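PDB 1S6M: trwC protein from Escherichia coli, which probably acts as a conjugative relaxase that nicks and unwinds plasmid DNA for transfer, this chain being its N-terminal metal-binding relaxase domain. Local coordinates for residues A33-G38 and I145-H150; L86-P91 and T162-L167; V94-L99 and R156-H161. One frame throughout, in Å; residues are numbered along the deposited sequence.

Contact 1 (A33-G38 and I145-H150). With NI (nickel (II) ion), chain C.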
loop_
_atom_site.group_PDB
_atom_site.type_symbol
_atom_site.label_atom_id
_atom_site.label_comp_id
_atom_site.label_asym_id
_atom_site.label_seq_id
_atom_site.Cartn_x
_atom_site.Cartn_y
_atom_site.Cartn_z
ATOM N N ALA B 33 0.423 1.497 -14.088
ATOM C CA ALA B 33 0.956 1.406 -12.721
ATOM C C ALA B 33 0.238 2.425 -11.872
ATOM O O ALA B 33 0.406 2.461 -10.660
ATOM C CB ALA B 33 2.465 1.627 -12.633
ATOM N N SER B 34 -0.562 3.267 -12.508
ATOM C CA SER B 34 -1.366 4.211 -11.748
ATOM C C SER B 34 -2.792 4.060 -12.280
ATOM O O SER B 34 -3.019 4.076 -13.495
ATOM C CB SER B 34 -0.852 5.635 -11.909
ATOM O OG SER B 34 -1.816 6.458 -12.528
ATOM N N GLU B 35 -3.749 3.889 -11.372
ATOM C CA GLU B 35 -5.140 3.687 -11.762
ATOM C C GLU B 35 -6.123 4.224 -10.714
ATOM O O GLU B 35 -5.833 4.206 -9.519
ATOM C CB GLU B 35 -5.367 2.182 -11.973
ATOM C CG GLU B 35 -6.710 1.768 -12.551
ATOM C CD GLU B 35 -6.875 0.249 -12.583
ATOM O OE1 GLU B 35 -7.262 -0.344 -11.551
ATOM O OE2 GLU B 35 -6.598 -0.355 -13.640
ATOM N N TRP B 36 -7.278 4.705 -11.170
ATOM C CA TRP B 36 -8.321 5.221 -10.276
ATOM C C TRP B 36 -9.239 4.054 -9.877
ATOM O O TRP B 36 -9.341 3.073 -10.618
ATOM C CB TRP B 36 -9.206 6.261 -10.990
ATOM C CG TRP B 36 -8.610 7.616 -11.294
ATOM C CD1 TRP B 36 -8.352 8.139 -12.539
ATOM C CD2 TRP B 36 -8.302 8.657 -10.352
ATOM N NE1 TRP B 36 -7.925 9.442 -12.426
ATOM C CE2 TRP B 36 -7.893 9.789 -11.099
ATOM C CE3 TRP B 36 -8.361 8.752 -8.955
ATOM C CZ2 TRP B 36 -7.515 10.992 -10.489
ATOM C CZ3 TRP B 36 -7.992 9.942 -8.350
ATOM C CH2 TRP B 36 -7.584 11.054 -9.118
ATOM N N GLN B 37 -9.896 4.153 -8.716
ATOM C CA GLN B 37 -10.858 3.127 -8.295
ATOM C C GLN B 37 -11.911 3.701 -7.361
ATOM O O GLN B 37 -11.627 4.616 -6.589
ATOM C CB GLN B 37 -10.197 1.926 -7.595
ATOM C CG GLN B 37 -11.206 0.763 -7.442
ATOM C CD GLN B 37 -10.656 -0.500 -6.793
ATOM O OE1 GLN B 37 -9.490 -0.868 -6.972
ATOM N NE2 GLN B 37 -11.515 -1.192 -6.054
ATOM N N GLY B 38 -13.130 3.169 -7.444
ATOM C CA GLY B 38 -14.194 3.630 -6.564
ATOM C C GLY B 38 -15.457 4.159 -7.219
ATOM O O GLY B 38 -15.418 4.667 -8.343
ATOM N N ILE B 145 -10.286 6.713 -4.941
ATOM C CA ILE B 145 -8.948 6.172 -4.666
ATOM C C ILE B 145 -7.918 6.254 -5.789
ATOM O O ILE B 145 -8.213 5.901 -6.929
ATOM C CB ILE B 145 -9.033 4.679 -4.287
ATOM C CG1 ILE B 145 -10.248 4.427 -3.389
ATOM C CG2 ILE B 145 -7.756 4.248 -3.574
ATOM C CD1 ILE B 145 -10.592 2.941 -3.226
ATOM N N GLY B 146 -6.699 6.682 -5.447
ATOM C CA GLY B 146 -5.618 6.747 -6.424
ATOM C C GLY B 146 -4.639 5.608 -6.132
ATOM O O GLY B 146 -4.042 5.580 -5.058
ATOM N N LYS B 147 -4.470 4.673 -7.066
ATOM C CA LYS B 147 -3.580 3.526 -6.852
ATOM C C LYS B 147 -2.233 3.614 -7.580
ATOM O O LYS B 147 -2.178 3.801 -8.795
ATOM C CB LYS B 147 -4.289 2.226 -7.255
ATOM C CG LYS B 147 -5.624 1.972 -6.534
ATOM C CD LYS B 147 -6.237 0.607 -6.904
ATOM C CE LYS B 147 -6.529 0.520 -8.394
ATOM N NZ LYS B 147 -7.291 -0.698 -8.816
ATOM N N PHE B 148 -1.145 3.457 -6.829
ATOM C CA PHE B 148 0.196 3.529 -7.400
ATOM C C PHE B 148 1.006 2.270 -7.097
ATOM O O PHE B 148 1.328 2.010 -5.939
ATOM C CB PHE B 148 0.924 4.766 -6.856
ATOM C CG PHE B 148 0.155 6.056 -7.032
ATOM C CD1 PHE B 148 -0.745 6.488 -6.057
ATOM C CD2 PHE B 148 0.301 6.818 -8.195
ATOM C CE1 PHE B 148 -1.484 7.664 -6.230
ATOM C CE2 PHE B 148 -0.433 7.995 -8.381
ATOM C CZ PHE B 148 -1.333 8.417 -7.397
ATOM N N ARG B 149 1.324 1.497 -8.138
ATOM C CA ARG B 149 2.108 0.265 -8.008
ATOM C C ARG B 149 3.618 0.556 -8.143
ATOM O O ARG B 149 4.038 1.236 -9.078
ATOM C CB ARG B 149 1.676 -0.745 -9.081
ATOM C CG ARG B 149 2.200 -2.167 -8.870
ATOM C CD ARG B 149 1.736 -3.103 -9.984
ATOM N NE ARG B 149 2.303 -2.721 -11.271
ATOM C CZ ARG B 149 1.644 -2.751 -12.427
ATOM N NH1 ARG B 149 2.249 -2.380 -13.545
ATOM N NH2 ARG B 149 0.379 -3.148 -12.464
ATOM N N HIS B 150 4.410 0.029 -7.207
ATOM C CA HIS B 150 5.865 0.210 -7.154
ATOM C C HIS B 150 6.581 -1.151 -7.221
ATOM O O HIS B 150 5.965 -2.191 -6.990
ATOM C CB HIS B 150 6.253 0.972 -5.859
ATOM C CG HIS B 150 5.838 2.413 -5.864
ATOM N ND1 HIS B 150 5.983 3.253 -4.768
ATOM C CD2 HIS B 150 5.281 3.118 -6.882
ATOM C CE1 HIS B 150 5.509 4.445 -5.136
ATOM N NE2 HIS B 150 5.081 4.395 -6.406
HETATM NI NI NI C . 6.522 2.680 -2.778
HETATM O O HOH W 1 7.307 2.596 -0.665
HETATM O O HOH W 2 6.913 4.896 -2.438
#

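Contact 2 (L86-P91 and T162-L167). With NI (nickel (II) ion), chain C; nucleotides of chain A.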
loop_
_atom_site.group_PDB
_atom_site.type_symbol
_atom_site.label_atom_id
_atom_site.label_comp_id
_atom_site.label_asym_id
_atom_site.label_seq_id
_atom_site.Cartn_x
_atom_site.Cartn_y
_atom_site.Cartn_z
ATOM N N LEU B 86 -3.311 3.129 2.196
ATOM C CA LEU B 86 -3.367 1.709 2.546
ATOM C C LEU B 86 -2.331 1.066 1.627
ATOM O O LEU B 86 -2.522 1.025 0.414
ATOM C CB LEU B 86 -4.756 1.091 2.284
ATOM C CG LEU B 86 -5.967 1.487 3.142
ATOM C CD1 LEU B 86 -7.128 0.555 2.846
ATOM C CD2 LEU B 86 -5.621 1.403 4.616
ATOM N N THR B 87 -1.236 0.579 2.207
ATOM C CA THR B 87 -0.164 -0.023 1.424
ATOM C C THR B 87 -0.127 -1.550 1.456
ATOM O O THR B 87 0.114 -2.146 2.501
ATOM C CB THR B 87 1.212 0.524 1.884
ATOM O OG1 THR B 87 1.238 1.946 1.724
ATOM C CG2 THR B 87 2.336 -0.082 1.072
ATOM N N PHE B 88 -0.354 -2.165 0.298
ATOM C CA PHE B 88 -0.349 -3.625 0.153
ATOM C C PHE B 88 1.017 -4.141 -0.322
ATOM O O PHE B 88 1.513 -3.716 -1.360
ATOM C CB PHE B 88 -1.411 -4.067 -0.869
ATOM C CG PHE B 88 -2.812 -3.639 -0.525
ATOM C CD1 PHE B 88 -3.241 -2.336 -0.764
ATOM C CD2 PHE B 88 -3.707 -4.544 0.048
ATOM C CE1 PHE B 88 -4.541 -1.939 -0.429
ATOM C CE2 PHE B 88 -5.006 -4.151 0.386
ATOM C CZ PHE B 88 -5.422 -2.853 0.146
ATOM N N SER B 89 1.609 -5.073 0.420
ATOM C CA SER B 89 2.909 -5.627 0.037
ATOM C C SER B 89 2.883 -7.152 -0.116
ATOM O O SER B 89 2.358 -7.861 0.738
ATOM C CB SER B 89 3.976 -5.240 1.070
ATOM O OG SER B 89 4.184 -3.841 1.087
ATOM N N ALA B 90 3.465 -7.654 -1.198
ATOM C CA ALA B 90 3.490 -9.093 -1.423
ATOM C C ALA B 90 4.638 -9.764 -0.673
ATOM O O ALA B 90 5.582 -9.100 -0.238
ATOM C CB ALA B 90 3.608 -9.385 -2.909
ATOM N N PRO B 91 4.555 -11.093 -0.493
ATOM C CA PRO B 91 5.604 -11.842 0.204
ATOM C C PRO B 91 6.841 -11.751 -0.682
ATOM O O PRO B 91 6.708 -11.616 -1.897
ATOM C CB PRO B 91 5.028 -13.255 0.274
ATOM C CG PRO B 91 3.512 -12.998 0.300
ATOM C CD PRO B 91 3.398 -11.955 -0.782
ATOM N N THR B 162 1.687 -1.785 -3.644
ATOM C CA THR B 162 0.797 -0.757 -4.165
ATOM C C THR B 162 0.319 0.174 -3.055
ATOM O O THR B 162 -0.129 -0.275 -1.998
ATOM C CB THR B 162 -0.470 -1.352 -4.836
ATOM O OG1 THR B 162 -0.107 -2.113 -5.993
ATOM C CG2 THR B 162 -1.405 -0.239 -5.263
ATOM N N HIS B 163 0.434 1.474 -3.304
ATOM C CA HIS B 163 -0.025 2.488 -2.372
ATOM C C HIS B 163 -1.439 2.871 -2.810
ATOM O O HIS B 163 -1.616 3.492 -3.859
ATOM C CB HIS B 163 0.852 3.743 -2.449
ATOM C CG HIS B 163 2.280 3.521 -2.057
ATOM N ND1 HIS B 163 2.725 3.506 -0.751
ATOM C CD2 HIS B 163 3.377 3.334 -2.843
ATOM C CE1 HIS B 163 4.043 3.327 -0.766
ATOM N NE2 HIS B 163 4.464 3.220 -2.003
ATOM N N ALA B 164 -2.445 2.488 -2.034
ATOM C CA ALA B 164 -3.813 2.856 -2.373
ATOM C C ALA B 164 -4.129 4.114 -1.570
ATOM O O ALA B 164 -4.380 4.041 -0.367
ATOM C CB ALA B 164 -4.784 1.724 -2.014
ATOM N N VAL B 165 -4.096 5.270 -2.229
ATOM C CA VAL B 165 -4.377 6.517 -1.541
ATOM C C VAL B 165 -5.856 6.893 -1.596
ATOM O O VAL B 165 -6.358 7.339 -2.626
ATOM C CB VAL B 165 -3.521 7.690 -2.106
ATOM C CG1 VAL B 165 -3.829 8.978 -1.348
ATOM C CG2 VAL B 165 -2.032 7.361 -1.979
ATOM N N ILE B 166 -6.541 6.697 -0.470
ATOM C CA ILE B 166 -7.958 7.015 -0.332
ATOM C C ILE B 166 -8.085 8.485 0.044
ATOM O O ILE B 166 -7.608 8.899 1.095
ATOM C CB ILE B 166 -8.619 6.175 0.790
ATOM C CG1 ILE B 166 -8.480 4.683 0.489
ATOM C CG2 ILE B 166 -10.085 6.541 0.922
ATOM C CD1 ILE B 166 -8.868 3.793 1.652
ATOM N N LEU B 167 -8.731 9.278 -0.803
ATOM C CA LEU B 167 -8.878 10.697 -0.497
ATOM C C LEU B 167 -9.921 10.962 0.583
ATOM O O LEU B 167 -10.892 10.224 0.725
ATOM C CB LEU B 167 -9.192 11.469 -1.781
ATOM C CG LEU B 167 -7.959 11.393 -2.696
ATOM C CD1 LEU B 167 -8.339 10.880 -4.064
ATOM C CD2 LEU B 167 -7.297 12.754 -2.773
HETATM NI NI NI C . 6.522 2.680 -2.778
ATOM P P DT A 23 9.481 -11.857 6.382
ATOM O OP1 DT A 23 9.253 -12.918 5.386
ATOM O OP2 DT A 23 10.504 -12.060 7.443
ATOM O "O5'" DT A 23 9.775 -10.499 5.590
ATOM C "C5'" DT A 23 10.910 -10.348 4.678
ATOM C "C4'" DT A 23 10.540 -9.480 3.496
ATOM O "O4'" DT A 23 9.264 -9.891 2.974
ATOM C "C3'" DT A 23 10.505 -7.950 3.645
ATOM O "O3'" DT A 23 11.575 -7.552 2.756
ATOM C "C2'" DT A 23 9.335 -7.530 2.762
ATOM C "C1'" DT A 23 8.527 -8.794 2.504
ATOM N N1 DT A 23 7.134 -8.945 2.942
ATOM C C2 DT A 23 6.191 -8.005 2.648
ATOM O O2 DT A 23 6.456 -6.915 2.186
ATOM N N3 DT A 23 4.903 -8.390 2.933
ATOM C C4 DT A 23 4.491 -9.598 3.496
ATOM O O4 DT A 23 3.307 -9.825 3.628
ATOM C C5 DT A 23 5.550 -10.497 3.861
ATOM C C7 DT A 23 5.201 -11.819 4.511
ATOM C C6 DT A 23 6.802 -10.130 3.583
HETATM O O HOH W 1 7.307 2.596 -0.665
HETATM O O HOH W 2 6.913 4.896 -2.438
#

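Contact 3 (V94-L99 and R156-H161). With NI (nickel (II) ion), chain C; nucleotides of chain A.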
loop_
_atom_site.group_PDB
_atom_site.type_symbol
_atom_site.label_atom_id
_atom_site.label_comp_id
_atom_site.label_asym_id
_atom_site.label_seq_id
_atom_site.Cartn_x
_atom_site.Cartn_y
_atom_site.Cartn_z
ATOM N N VAL B 94 7.139 -13.892 -3.817
ATOM C CA VAL B 94 6.207 -13.498 -4.870
ATOM C C VAL B 94 6.804 -12.346 -5.682
ATOM O O VAL B 94 6.654 -12.298 -6.910
ATOM C CB VAL B 94 4.825 -13.100 -4.282
ATOM C CG1 VAL B 94 3.952 -12.493 -5.355
ATOM C CG2 VAL B 94 4.135 -14.331 -3.717
ATOM N N SER B 95 7.484 -11.428 -5.003
ATOM C CA SER B 95 8.130 -10.315 -5.691
ATOM C C SER B 95 9.246 -10.864 -6.595
ATOM O O SER B 95 9.404 -10.426 -7.731
ATOM C CB SER B 95 8.731 -9.326 -4.681
ATOM O OG SER B 95 7.720 -8.641 -3.964
ATOM N N LEU B 96 10.005 -11.824 -6.072
ATOM C CA LEU B 96 11.109 -12.461 -6.793
ATOM C C LEU B 96 10.665 -13.126 -8.099
ATOM O O LEU B 96 11.252 -12.887 -9.150
ATOM C CB LEU B 96 11.779 -13.511 -5.894
ATOM C CG LEU B 96 13.062 -13.184 -5.120
ATOM C CD1 LEU B 96 13.094 -11.730 -4.671
ATOM C CD2 LEU B 96 13.166 -14.136 -3.933
ATOM N N GLN B 97 9.630 -13.962 -8.023
ATOM C CA GLN B 97 9.114 -14.668 -9.195
ATOM C C GLN B 97 8.575 -13.691 -10.237
ATOM O O GLN B 97 8.688 -13.926 -11.443
ATOM C CB GLN B 97 8.001 -15.642 -8.776
ATOM C CG GLN B 97 7.562 -16.657 -9.850
ATOM C CD GLN B 97 8.553 -17.799 -10.026
ATOM O OE1 GLN B 97 9.134 -18.283 -9.055
ATOM N NE2 GLN B 97 8.730 -18.251 -11.264
ATOM N N ALA B 98 8.007 -12.583 -9.772
ATOM C CA ALA B 98 7.439 -11.587 -10.676
ATOM C C ALA B 98 8.434 -10.603 -11.295
ATOM O O ALA B 98 8.320 -10.267 -12.474
ATOM C CB ALA B 98 6.343 -10.805 -9.959
ATOM N N LEU B 99 9.401 -10.137 -10.507
ATOM C CA LEU B 99 10.357 -9.148 -11.003
ATOM C C LEU B 99 11.737 -9.660 -11.409
ATOM O O LEU B 99 12.436 -8.993 -12.162
ATOM C CB LEU B 99 10.499 -8.027 -9.972
ATOM C CG LEU B 99 9.148 -7.459 -9.514
ATOM C CD1 LEU B 99 9.334 -6.626 -8.247
ATOM C CD2 LEU B 99 8.528 -6.637 -10.628
ATOM N N ARG B 156 16.766 -1.090 -2.780
ATOM C CA ARG B 156 16.675 -1.590 -4.149
ATOM C C ARG B 156 16.505 -3.095 -4.388
ATOM O O ARG B 156 16.894 -3.610 -5.435
ATOM C CB ARG B 156 17.848 -1.049 -4.984
ATOM C CG ARG B 156 17.844 0.476 -5.137
ATOM C CD ARG B 156 16.517 0.993 -5.727
ATOM N NE ARG B 156 16.429 2.447 -5.718
ATOM C CZ ARG B 156 15.417 3.143 -6.247
ATOM N N ASP B 157 15.918 -3.794 -3.423
ATOM C CA ASP B 157 15.632 -5.221 -3.579
ATOM C C ASP B 157 14.271 -5.269 -4.293
ATOM O O ASP B 157 13.553 -4.269 -4.329
ATOM C CB ASP B 157 15.468 -5.925 -2.219
ATOM C CG ASP B 157 16.794 -6.290 -1.557
ATOM O OD1 ASP B 157 17.651 -6.883 -2.238
ATOM O OD2 ASP B 157 16.969 -6.007 -0.348
ATOM N N PRO B 158 13.910 -6.418 -4.887
ATOM C CA PRO B 158 12.606 -6.510 -5.565
ATOM C C PRO B 158 11.568 -6.399 -4.444
ATOM O O PRO B 158 11.720 -7.050 -3.418
ATOM C CB PRO B 158 12.632 -7.908 -6.178
ATOM C CG PRO B 158 14.082 -8.149 -6.424
ATOM C CD PRO B 158 14.723 -7.616 -5.155
ATOM N N GLN B 159 10.533 -5.580 -4.624
ATOM C CA GLN B 159 9.527 -5.393 -3.571
ATOM C C GLN B 159 8.190 -4.913 -4.153
ATOM O O GLN B 159 7.884 -3.720 -4.159
ATOM C CB GLN B 159 10.074 -4.379 -2.547
ATOM C CG GLN B 159 9.184 -4.050 -1.352
ATOM C CD GLN B 159 8.892 -5.245 -0.459
ATOM O OE1 GLN B 159 9.560 -6.276 -0.540
ATOM N NE2 GLN B 159 7.896 -5.106 0.408
ATOM N N LEU B 160 7.401 -5.857 -4.652
ATOM C CA LEU B 160 6.106 -5.538 -5.254
ATOM C C LEU B 160 5.103 -4.996 -4.243
ATOM O O LEU B 160 4.746 -5.679 -3.288
ATOM C CB LEU B 160 5.527 -6.787 -5.929
ATOM C CG LEU B 160 4.220 -6.656 -6.720
ATOM C CD1 LEU B 160 4.388 -5.613 -7.824
ATOM C CD2 LEU B 160 3.853 -8.017 -7.322
ATOM N N HIS B 161 4.648 -3.769 -4.454
ATOM C CA HIS B 161 3.665 -3.174 -3.559
ATOM C C HIS B 161 2.833 -2.101 -4.243
ATOM O O HIS B 161 3.208 -1.589 -5.297
ATOM C CB HIS B 161 4.331 -2.589 -2.297
ATOM C CG HIS B 161 5.267 -1.445 -2.553
ATOM N ND1 HIS B 161 6.578 -1.601 -2.970
ATOM C CD2 HIS B 161 5.073 -0.105 -2.377
ATOM C CE1 HIS B 161 7.144 -0.392 -3.027
ATOM N NE2 HIS B 161 6.271 0.525 -2.679
HETATM NI NI NI C . 6.522 2.680 -2.778
ATOM P P DT A 23 9.481 -11.857 6.382
ATOM O OP1 DT A 23 9.253 -12.918 5.386
ATOM O OP2 DT A 23 10.504 -12.060 7.443
ATOM O "O5'" DT A 23 9.775 -10.499 5.590
ATOM C "C5'" DT A 23 10.910 -10.348 4.678
ATOM C "C4'" DT A 23 10.540 -9.480 3.496
ATOM O "O4'" DT A 23 9.264 -9.891 2.974
ATOM C "C3'" DT A 23 10.505 -7.950 3.645
ATOM O "O3'" DT A 23 11.575 -7.552 2.756
ATOM C "C2'" DT A 23 9.335 -7.530 2.762
ATOM C "C1'" DT A 23 8.527 -8.794 2.504
ATOM N N1 DT A 23 7.134 -8.945 2.942
ATOM C C2 DT A 23 6.191 -8.005 2.648
ATOM O O2 DT A 23 6.456 -6.915 2.186
ATOM N N3 DT A 23 4.903 -8.390 2.933
ATOM C C4 DT A 23 4.491 -9.598 3.496
ATOM O O4 DT A 23 3.307 -9.825 3.628
ATOM C C5 DT A 23 5.550 -10.497 3.861
ATOM C C7 DT A 23 5.201 -11.819 4.511
ATOM C C6 DT A 23 6.802 -10.130 3.583
ATOM P P DC A 24 12.355 -6.146 2.917
ATOM O OP1 DC A 24 12.638 -5.643 1.553
ATOM O OP2 DC A 24 13.497 -6.394 3.851
ATOM O "O5'" DC A 24 11.310 -5.143 3.585
ATOM C "C5'" DC A 24 10.616 -4.114 2.833
ATOM C "C4'" DC A 24 9.879 -3.177 3.767
ATOM O "O4'" DC A 24 9.286 -3.965 4.828
ATOM C "C3'" DC A 24 10.717 -2.100 4.475
ATOM O "O3'" DC A 24 10.417 -0.831 3.847
ATOM C "C2'" DC A 24 10.046 -1.960 5.834
ATOM C "C1'" DC A 24 9.302 -3.260 6.053
ATOM N N1 DC A 24 9.690 -4.178 7.143
ATOM C C2 DC A 24 9.296 -3.848 8.443
ATOM O O2 DC A 24 8.787 -2.738 8.648
ATOM N N3 DC A 24 9.477 -4.741 9.441
ATOM C C4 DC A 24 10.054 -5.912 9.188
ATOM N N4 DC A 24 10.168 -6.771 10.202
ATOM C C5 DC A 24 10.532 -6.251 7.881
ATOM C C6 DC A 24 10.337 -5.357 6.898
HETATM O O HOH W 3 8.151 -8.589 -1.251
HETATM O O HOH W 1 7.307 2.596 -0.665
HETATM O O HOH W 2 6.913 4.896 -2.438
#

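Contact 1 (A33-G38 and I145-H150)
K147 reaches across to E35 and Q37 on the same sheet face. E35 runs beside K147 and points the same way, while Q37 comes in at a slant. K147 NZ meets E35 OE1 at 2.8 Å in a salt bridge, close to the line of the C-O bond. It also gives a 2.9 Å hydrogen bond to Q37 OE1, in the carbonyl plane and on a lone pair. A bend in the lysine chain (chi3 -61°) brings the amine to both oxygens. Q37 NE2 bonds to A115 O in helix 104-122, which fixes the turn of the amide.

The other face carries S34, W36 and F148. The CE3 edge of W36 comes 3.5 Å from I145 O, near the ring plane. At the end of the pairing, A33 CA sits over one face of the R149 guanidinium, whose NH2 makes a salt bridge to D111. The antiparallel backbone bonds end there with R149 N to A33 O, 2.9 Å. Beyond the pairing, H150 binds nickel through ND1 at 2.1 Å, and its NE2 bonds to Y18 O. H161, H163 and two waters complete the site, consistent with the three-histidine metal centre of relaxases.

The chemistry is that of an edge strand tied on twice, by backbone and by a shared lysine. With a carboxylate and an amide oxygen on the amine, K147 is probably charged.

Contact 2 (L86-P91 and T162-L167)
L86, T87 and F88 pair with A164, H163 and T162 as antiparallel strands, their axes 4.7 Å apart at closest approach and 162° between their directions. Two hydrogen-bonded pairs, L86 with A164 and F88 with T162, enclose the non-hydrogen-bonded pair of T87 with H163.

T87 and H163 stand side by side on one face. H163 ND1 makes only a weak bond to T87 OG1, 3.3 Å long and bent to 132°. The stronger partner of T87 OG1 is D85, which also reaches H163 ND1 weakly. H163 NE2, across the ring, binds nickel at 2.3 Å. T87 and D85 are thus second-shell neighbours of the metal.

The other face, with L86, F88, T162 and A164, is mostly apolar. A164 CB meets the F88 ring at its edge, 4.0 Å from CE1. L86 CD1 touches I166 CD1 at 3.9 Å, the two side chains slanting across each other. Further along, S89 O takes a weak 3.4 Å bond from N3 of DT23 of chain A, and A90 and P91 lie against the base.

Strand 158-167 is the middle strand of the five-stranded sheet and 81-89 lies next to it. Strands 145-152 and 2-8 flank the pair. Helix 104-122 packs on F88 and A164, and its H110 bonds to T162 OG1. On the metal-bearing face, Y18 stacks on the H163 ring.

Contact 3 (V94-L99 and R156-H161)
S95 is the bump that meets the strand most closely. It projects from helix segment 94-99, whose axis makes 100° with that of strand 158-161. Its CB lies against the backbone from P158 to L160, 3.7 Å from L160 N. Its OG accepts a bond from L160 N at 2.9 Å. The helix comes close here, consistent with the small side chain: the S95 and L160 CA atoms are 5.2 Å apart.

L160 comes toward the helix, with CG anti to the backbone N (chi1 -175°). Its CB lies 3.5 Å from S95 OG and also near L99 CD1. H110 of helix 104-122 touches its side chain.

The P158 ring is the bump from the strand side. It sits between L96 and L99, three residues apart on the helix, with S95 CB beside it. P158 CB is 4.1 Å from both L96 CD1 and L99 CD1. L96 meets the ring at a slant, while L99 slides past it in the opposite direction. L99 CD1 goes on over the strand backbone, to 4.0 Å from Q159 N. F232 and W281 also touch P158.

Q159 leaves the strand on the side away from the helix, and its amide reaches the DNA. A bend at chi2 (62°) lets NE2 give a bond of 2.9 Å to O2 of DT23 of chain A. Water 3 accepts from S95 OG and donates to Q159 OE1.

S95 OG therefore both accepts and donates, and joins helix, strand and water. K92 and water 3 bond to the Q159 amide oxygen and the thymine to its nitrogen, which fixes which way round the amide lies. Q159 O also holds the nickel-binding H161 imidazole by its ND1, at 2.8 Å, so neighbouring residues of strand 158-167 serve DNA and metal.

Each contact uses one strand of the hairpin 145-152 / 158-167 in the five-stranded antiparallel sheet: contact 1 the first, contacts 2 and 3 the second. Contacts 1 and 2 have centres about 9 Å apart and sit on neighbouring strands. Contact 3 lies about 15 Å from contact 2 and 18 Å from contact 1, at the start of strand 158-167, where helix 92-99 crosses it. Along the chain, contact 3 is nested inside the loop closed by contact 2, while contact 1 alternates with both. Each contact supplies one histidine to the nickel: H150, H163 and H161 in turn. Contacts 2 and 3 also reach DT23 of chain A, so the sheet brings metal and bound DNA together.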